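Local coordinates for protein putative hydrolase (Chromobacterium violaceum, PDB 3MCW) that is a putative hydrolase of the isochorismatase family, whose particular substrate and reaction are not established, at residues 21-26 / 67-72; 59-64 / 90-95. All blocks are in the same frame, centred on the assembly; numbering follows the deposited sequence. Where two conformers were deposited one is given.

Interaction 1. Residues 21-26 / 67-72. With EDO (1,2-ethanediol), chain I.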
loop_
_atom_site.group_PDB
_atom_site.type_symbol
_atom_site.label_atom_id
_atom_site.label_comp_id
_atom_site.label_asym_id
_atom_site.label_seq_id
_atom_site.Cartn_x
_atom_site.Cartn_y
_atom_site.Cartn_z
ATOM N N GLN A 21 -11.017 -14.137 -9.184
ATOM C CA GLN A 21 -11.524 -15.429 -8.767
ATOM C C GLN A 21 -12.989 -15.293 -8.368
ATOM O O GLN A 21 -13.479 -14.218 -8.016
ATOM C CB GLN A 21 -10.675 -16.006 -7.643
ATOM C CG GLN A 21 -9.278 -16.402 -8.091
ATOM C CD GLN A 21 -8.292 -16.416 -6.949
ATOM O OE1 GLN A 21 -7.614 -15.411 -6.708
ATOM N NE2 GLN A 21 -8.217 -17.542 -6.220
ATOM N N GLN A 22 -13.704 -16.411 -8.451
ATOM C CA GLN A 22 -15.144 -16.400 -8.233
ATOM C C GLN A 22 -15.523 -16.000 -6.805
ATOM O O GLN A 22 -16.631 -15.524 -6.580
ATOM C CB GLN A 22 -15.755 -17.731 -8.631
ATOM C CG GLN A 22 -15.598 -17.986 -10.145
ATOM C CD GLN A 22 -16.029 -19.352 -10.592
ATOM O OE1 GLN A 22 -16.950 -19.899 -10.054
ATOM N NE2 GLN A 22 -15.326 -19.915 -11.568
ATOM N N ALA A 23 -14.587 -16.112 -5.870
ATOM C CA ALA A 23 -14.753 -15.670 -4.486
ATOM C C ALA A 23 -15.342 -14.295 -4.378
ATOM O O ALA A 23 -16.157 -14.039 -3.479
ATOM C CB ALA A 23 -13.396 -15.673 -3.764
ATOM N N VAL A 24 -14.909 -13.383 -5.247
ATOM C CA VAL A 24 -15.286 -11.998 -5.094
ATOM C C VAL A 24 -16.717 -11.720 -5.471
ATOM O O VAL A 24 -17.180 -10.613 -5.225
ATOM C CB VAL A 24 -14.336 -11.050 -5.799
ATOM C CG1 VAL A 24 -12.868 -11.257 -5.349
ATOM C CG2 VAL A 24 -14.435 -11.175 -7.266
ATOM N N ASP A 25 -17.392 -12.713 -6.052
ATOM C CA ASP A 25 -18.825 -12.626 -6.322
ATOM C C ASP A 25 -19.671 -12.901 -5.106
ATOM O O ASP A 25 -20.881 -12.670 -5.126
ATOM C CB ASP A 25 -19.216 -13.585 -7.455
ATOM C CG ASP A 25 -18.502 -13.296 -8.741
ATOM O OD1 ASP A 25 -18.153 -12.130 -8.986
ATOM O OD2 ASP A 25 -18.281 -14.246 -9.518
ATOM N N ASP A 26 -19.070 -13.381 -4.032
ATOM C CA ASP A 26 -19.846 -13.727 -2.854
ATOM C C ASP A 26 -20.510 -12.469 -2.287
ATOM O O ASP A 26 -19.850 -11.459 -2.102
ATOM C CB ASP A 26 -18.982 -14.391 -1.786
ATOM C CG ASP A 26 -19.821 -15.102 -0.792
ATOM O OD1 ASP A 26 -20.327 -14.458 0.104
ATOM O OD2 ASP A 26 -20.094 -16.310 -0.979
ATOM N N SER A 67 -12.592 -18.743 4.344
ATOM C CA SER A 67 -12.356 -17.821 3.269
ATOM C C SER A 67 -13.020 -18.274 1.978
ATOM O O SER A 67 -12.977 -19.451 1.624
ATOM C CB SER A 67 -10.848 -17.657 3.054
ATOM O OG SER A 67 -10.583 -16.952 1.861
ATOM N N THR A 68 -13.607 -17.310 1.280
ATOM C CA THR A 68 -14.131 -17.526 -0.066
ATOM C C THR A 68 -13.022 -17.905 -1.064
ATOM O O THR A 68 -13.325 -18.388 -2.140
ATOM C CB THR A 68 -14.968 -16.307 -0.572
ATOM O OG1 THR A 68 -14.142 -15.132 -0.571
ATOM C CG2 THR A 68 -16.235 -16.064 0.283
ATOM N N TYR A 69 -11.751 -17.633 -0.729
ATOM C CA TYR A 69 -10.580 -18.030 -1.553
ATOM C C TYR A 69 -9.924 -19.300 -1.064
ATOM O O TYR A 69 -8.775 -19.589 -1.438
ATOM C CB TYR A 69 -9.483 -17.020 -1.420
ATOM C CG TYR A 69 -9.805 -15.730 -1.984
ATOM C CD1 TYR A 69 -9.593 -15.440 -3.338
ATOM C CD2 TYR A 69 -10.356 -14.776 -1.169
ATOM C CE1 TYR A 69 -9.869 -14.192 -3.830
ATOM C CE2 TYR A 69 -10.635 -13.565 -1.634
ATOM C CZ TYR A 69 -10.449 -13.270 -2.953
ATOM O OH TYR A 69 -10.737 -12.008 -3.349
ATOM N N ARG A 70 -10.589 -20.035 -0.189
ATOM C CA ARG A 70 -10.033 -21.288 0.284
ATOM C C ARG A 70 -9.897 -22.245 -0.894
ATOM O O ARG A 70 -10.870 -22.450 -1.643
ATOM C CB ARG A 70 -10.907 -21.897 1.420
ATOM N N PRO A 71 -8.679 -22.790 -1.110
ATOM C CA PRO A 71 -8.486 -23.717 -2.215
ATOM C C PRO A 71 -9.437 -24.912 -2.173
ATOM O O PRO A 71 -10.020 -25.215 -1.128
ATOM C CB PRO A 71 -7.028 -24.174 -2.046
ATOM C CG PRO A 71 -6.354 -23.036 -1.372
ATOM C CD PRO A 71 -7.409 -22.510 -0.422
ATOM N N GLY A 72 -9.615 -25.555 -3.320
ATOM C CA GLY A 72 -10.532 -26.682 -3.440
ATOM C C GLY A 72 -12.010 -26.446 -3.160
ATOM O O GLY A 72 -12.677 -27.342 -2.725
HETATM C C1 EDO I . -11.746 -9.003 -2.048
HETATM O O1 EDO I . -11.617 -10.310 -1.481
HETATM C C2 EDO I . -11.658 -7.970 -0.959
HETATM O O2 EDO I . -10.329 -7.529 -0.785
#
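A23 sets its CB over the centre of the Y69 ring, a CH-pi contact that pins a type I beta turn, S67 to R70, against the short 3-10 segment 22-25. Both pieces are loops of the isochorismatase-type alpha/beta fold, one following strand 14-18 and the other strand 55-60. CB lies 3.7 Å from the ring centroid and only 7° off the ring normal, so the methyl group sits squarely on the face. Apolar packing continues at the phenol end, where V24 CG1 approaches obliquely and presses closely on Y69 OH, at 3.0 Å. T68 CG2 lies against D26 CB at 3.8 Å. The carboxylate of D26 is anchored by the hydroxyl of S28. With T68 OG1 held between the backbone N and the carbonyl carbon (chi1 59°), A23 CB is wedged between T68 O, at 3.2 Å, and T68 OG1, at 3.3 Å.

Polar groups stay at the rim of the ring. The Q21 amide stands at the Y69 edge, NE2 3.8 Å from CD1, its plane turned 66° from that of the ring. It makes no bond to the turn; OE1 accepts from H60 N and NE2 donates to H76 O, which fixes how the amide is rotated. H60 also meets the Y69 ring edge-to-face. Within the beta turn an ST turn forms, S67 OG accepting from Y69 N at 2.9 Å. An ethanediol, probably from the crystallisation liquor and also bonded to N125, lies by the phenol tip, its O1 in the ring plane and 2.7 Å from Y69 OH.

Interaction 2. Residues 59-64 / 90-95; sequences RHDSVE and VIAKQT
K93 reaches across H60, the two side chains crossing at about a right angle on the same face of a parallel sheet, where the last residues of strand 55-60 pair with those of edge strand 89-93. From CB, which passes R59 O, the chain rises to CG, placed between the backbone N and the carbonyl carbon (chi1 69°), 3.6 Å from R59 O and 3.8 Å from H60 ND1. CD carries the extended chain on, and CE stays beside the ring, 4.0 Å from H60 ND1. A final bend at chi4 (64°) then turns NZ to the imidazole edge, where it donates to H60 ND1 at 3.0 Å, tilted 27° out of the ring plane. NZ also donates to T95 O at 2.9 Å, and outside these segments it meets D19 in a salt bridge and S126 OG, so several partners fix NZ.

Backbone bonds hold the strands in register: R59 N to I91 O, K93 N to R59 O (2.9 Å) and D61 N to K93 O. Beyond the pairing, one water bridges D61 O and Q94 O, and a second joins V63 N to Q94 OE1.

On the face of R59 and A92, the arginine bends at chi3 and grips D61 side-on, NE to OD1 at 2.8 Å and NH2 to OD2, each oxygen using its syn lone pair. A92 CB lies against this pair, approaching the guanidinium obliquely, 3.4 Å from D61 OD2, while H76 holds OD1 as well. D19 and K93 probably match the Asp and Lys of the family's Asp-Lys-Cys triad, with S126, near the start of helix 123-136, possibly where relatives carry the cysteine; whether this site works the same way is not established.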
loop_
_atom_site.group_PDB
_atom_site.type_symbol
_atom_site.label_atom_id
_atom_site.label_comp_id
_atom_site.label_asym_id
_atom_site.label_seq_id
_atom_site.Cartn_x
_atom_site.Cartn_y
_atom_site.Cartn_z
ATOM N N ARG A 59 -3.050 -15.343 -8.375
ATOM C CA ARG A 59 -4.107 -16.071 -7.728
ATOM C C ARG A 59 -3.952 -15.959 -6.214
ATOM O O ARG A 59 -2.839 -16.120 -5.713
ATOM C CB ARG A 59 -4.011 -17.593 -8.093
ATOM C CG ARG A 59 -5.232 -18.391 -7.811
ATOM C CD ARG A 59 -5.016 -19.843 -8.140
ATOM N NE ARG A 59 -4.113 -20.496 -7.224
ATOM C CZ ARG A 59 -3.551 -21.683 -7.434
ATOM N NH1 ARG A 59 -3.709 -22.297 -8.602
ATOM N NH2 ARG A 59 -2.784 -22.215 -6.506
ATOM N N HIS A 60 -5.037 -15.757 -5.487
ATOM C CA HIS A 60 -4.980 -15.709 -4.041
ATOM C C HIS A 60 -5.396 -17.049 -3.453
ATOM O O HIS A 60 -6.440 -17.605 -3.811
ATOM C CB HIS A 60 -5.894 -14.600 -3.490
ATOM C CG HIS A 60 -5.614 -14.320 -2.066
ATOM N ND1 HIS A 60 -4.504 -13.606 -1.666
ATOM C CD2 HIS A 60 -6.253 -14.723 -0.950
ATOM C CE1 HIS A 60 -4.503 -13.563 -0.350
ATOM N NE2 HIS A 60 -5.550 -14.232 0.105
ATOM N N ASP A 61 -4.538 -17.564 -2.583
ATOM C CA ASP A 61 -4.761 -18.807 -1.892
ATOM C C ASP A 61 -4.854 -18.549 -0.385
ATOM O O ASP A 61 -4.089 -17.810 0.178
ATOM C CB ASP A 61 -3.598 -19.771 -2.142
ATOM C CG ASP A 61 -3.498 -20.288 -3.564
ATOM O OD1 ASP A 61 -4.249 -19.875 -4.451
ATOM O OD2 ASP A 61 -2.591 -21.118 -3.825
ATOM N N SER A 62 -5.765 -19.226 0.282
ATOM C CA SER A 62 -5.926 -19.179 1.763
ATOM C C SER A 62 -5.914 -20.567 2.361
ATOM O O SER A 62 -6.414 -21.519 1.751
ATOM C CB SER A 62 -7.274 -18.565 2.144
ATOM O OG SER A 62 -7.508 -17.327 1.518
ATOM N N VAL A 63 -5.373 -20.701 3.574
ATOM C CA VAL A 63 -5.520 -21.896 4.362
ATOM C C VAL A 63 -6.570 -21.611 5.445
ATOM O O VAL A 63 -6.769 -22.435 6.322
ATOM C CB VAL A 63 -4.194 -22.364 5.033
ATOM C CG1 VAL A 63 -3.127 -22.642 3.979
ATOM C CG2 VAL A 63 -3.704 -21.342 6.060
ATOM N N GLU A 64 -7.237 -20.451 5.419
ATOM C CA GLU A 64 -8.276 -20.155 6.427
ATOM C C GLU A 64 -9.607 -20.835 6.062
ATOM O O GLU A 64 -10.158 -20.574 4.988
ATOM C CB GLU A 64 -8.481 -18.641 6.596
ATOM N N VAL A 90 0.936 -18.630 -13.872
ATOM C CA VAL A 90 0.062 -18.351 -12.730
ATOM C C VAL A 90 0.934 -18.382 -11.488
ATOM O O VAL A 90 1.666 -19.361 -11.283
ATOM C CB VAL A 90 -1.070 -19.408 -12.602
ATOM C CG1 VAL A 90 -1.932 -19.127 -11.373
ATOM C CG2 VAL A 90 -1.919 -19.480 -13.872
ATOM N N ILE A 91 0.891 -17.312 -10.696
ATOM C CA ILE A 91 1.622 -17.197 -9.452
ATOM C C ILE A 91 0.638 -17.065 -8.321
ATOM O O ILE A 91 -0.205 -16.164 -8.319
ATOM C CB ILE A 91 2.608 -16.032 -9.441
ATOM C CG1 ILE A 91 3.668 -16.234 -10.546
ATOM C CG2 ILE A 91 3.234 -15.821 -8.086
ATOM C CD1 ILE A 91 4.640 -15.112 -10.701
ATOM N N ALA A 92 0.707 -17.977 -7.360
ATOM C CA ALA A 92 -0.143 -17.968 -6.204
ATOM C C ALA A 92 0.482 -17.158 -5.070
ATOM O O ALA A 92 1.697 -17.232 -4.830
ATOM C CB ALA A 92 -0.403 -19.415 -5.707
ATOM N N LYS A 93 -0.338 -16.422 -4.354
ATOM C CA LYS A 93 0.107 -15.655 -3.186
ATOM C C LYS A 93 -0.799 -15.931 -2.013
ATOM O O LYS A 93 -1.932 -16.366 -2.171
ATOM C CB LYS A 93 0.088 -14.152 -3.493
ATOM C CG LYS A 93 -1.294 -13.538 -3.658
ATOM C CD LYS A 93 -1.203 -12.049 -4.066
ATOM C CE LYS A 93 -2.543 -11.377 -4.311
ATOM N NZ LYS A 93 -3.363 -11.313 -3.131
ATOM N N GLN A 94 -0.313 -15.636 -0.805
ATOM C CA GLN A 94 -1.094 -15.827 0.418
ATOM C C GLN A 94 -1.290 -14.536 1.179
ATOM O O GLN A 94 -1.972 -14.556 2.178
ATOM C CB GLN A 94 -0.452 -16.854 1.328
ATOM C CG GLN A 94 -0.523 -18.236 0.765
ATOM C CD GLN A 94 -0.122 -19.284 1.777
ATOM O OE1 GLN A 94 -0.547 -19.276 2.949
ATOM N NE2 GLN A 94 0.693 -20.197 1.336
ATOM N N THR A 95 -0.700 -13.429 0.731
ATOM C CA THR A 95 -0.911 -12.131 1.353
ATOM C C THR A 95 -1.430 -11.176 0.297
ATOM O O THR A 95 -1.640 -11.544 -0.841
ATOM C CB THR A 95 0.380 -11.520 1.981
ATOM O OG1 THR A 95 -0.024 -10.590 2.962
ATOM C CG2 THR A 95 1.183 -10.657 1.001
HETATM O O HOH W 1 -4.015 -16.327 2.578
HETATM O O HOH W 2 -3.313 -18.537 4.145
#

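Interaction 1 joins two loops and is partly buried, whereas interaction 2 is the more exposed, a surface contact that ties two neighbouring parallel strands at the sheet edge. Packing against an aromatic face carries the first; main-chain pairing and a lysine-histidine bond carry the second, beside a salt bridge internal to segment 59-64. Their centres are about 11 Å apart. Segment 59-64 is the end of strand 55-60 and the start of the loop that goes on to 67-72, so one run of chain serves both contacts. Q21 OE1 and H60 N, 2.9 Å apart and probably hydrogen-bonded, tie the two directly. Q21 also lies alongside R59 of interaction 2, with NE2 3.5 Å from CG.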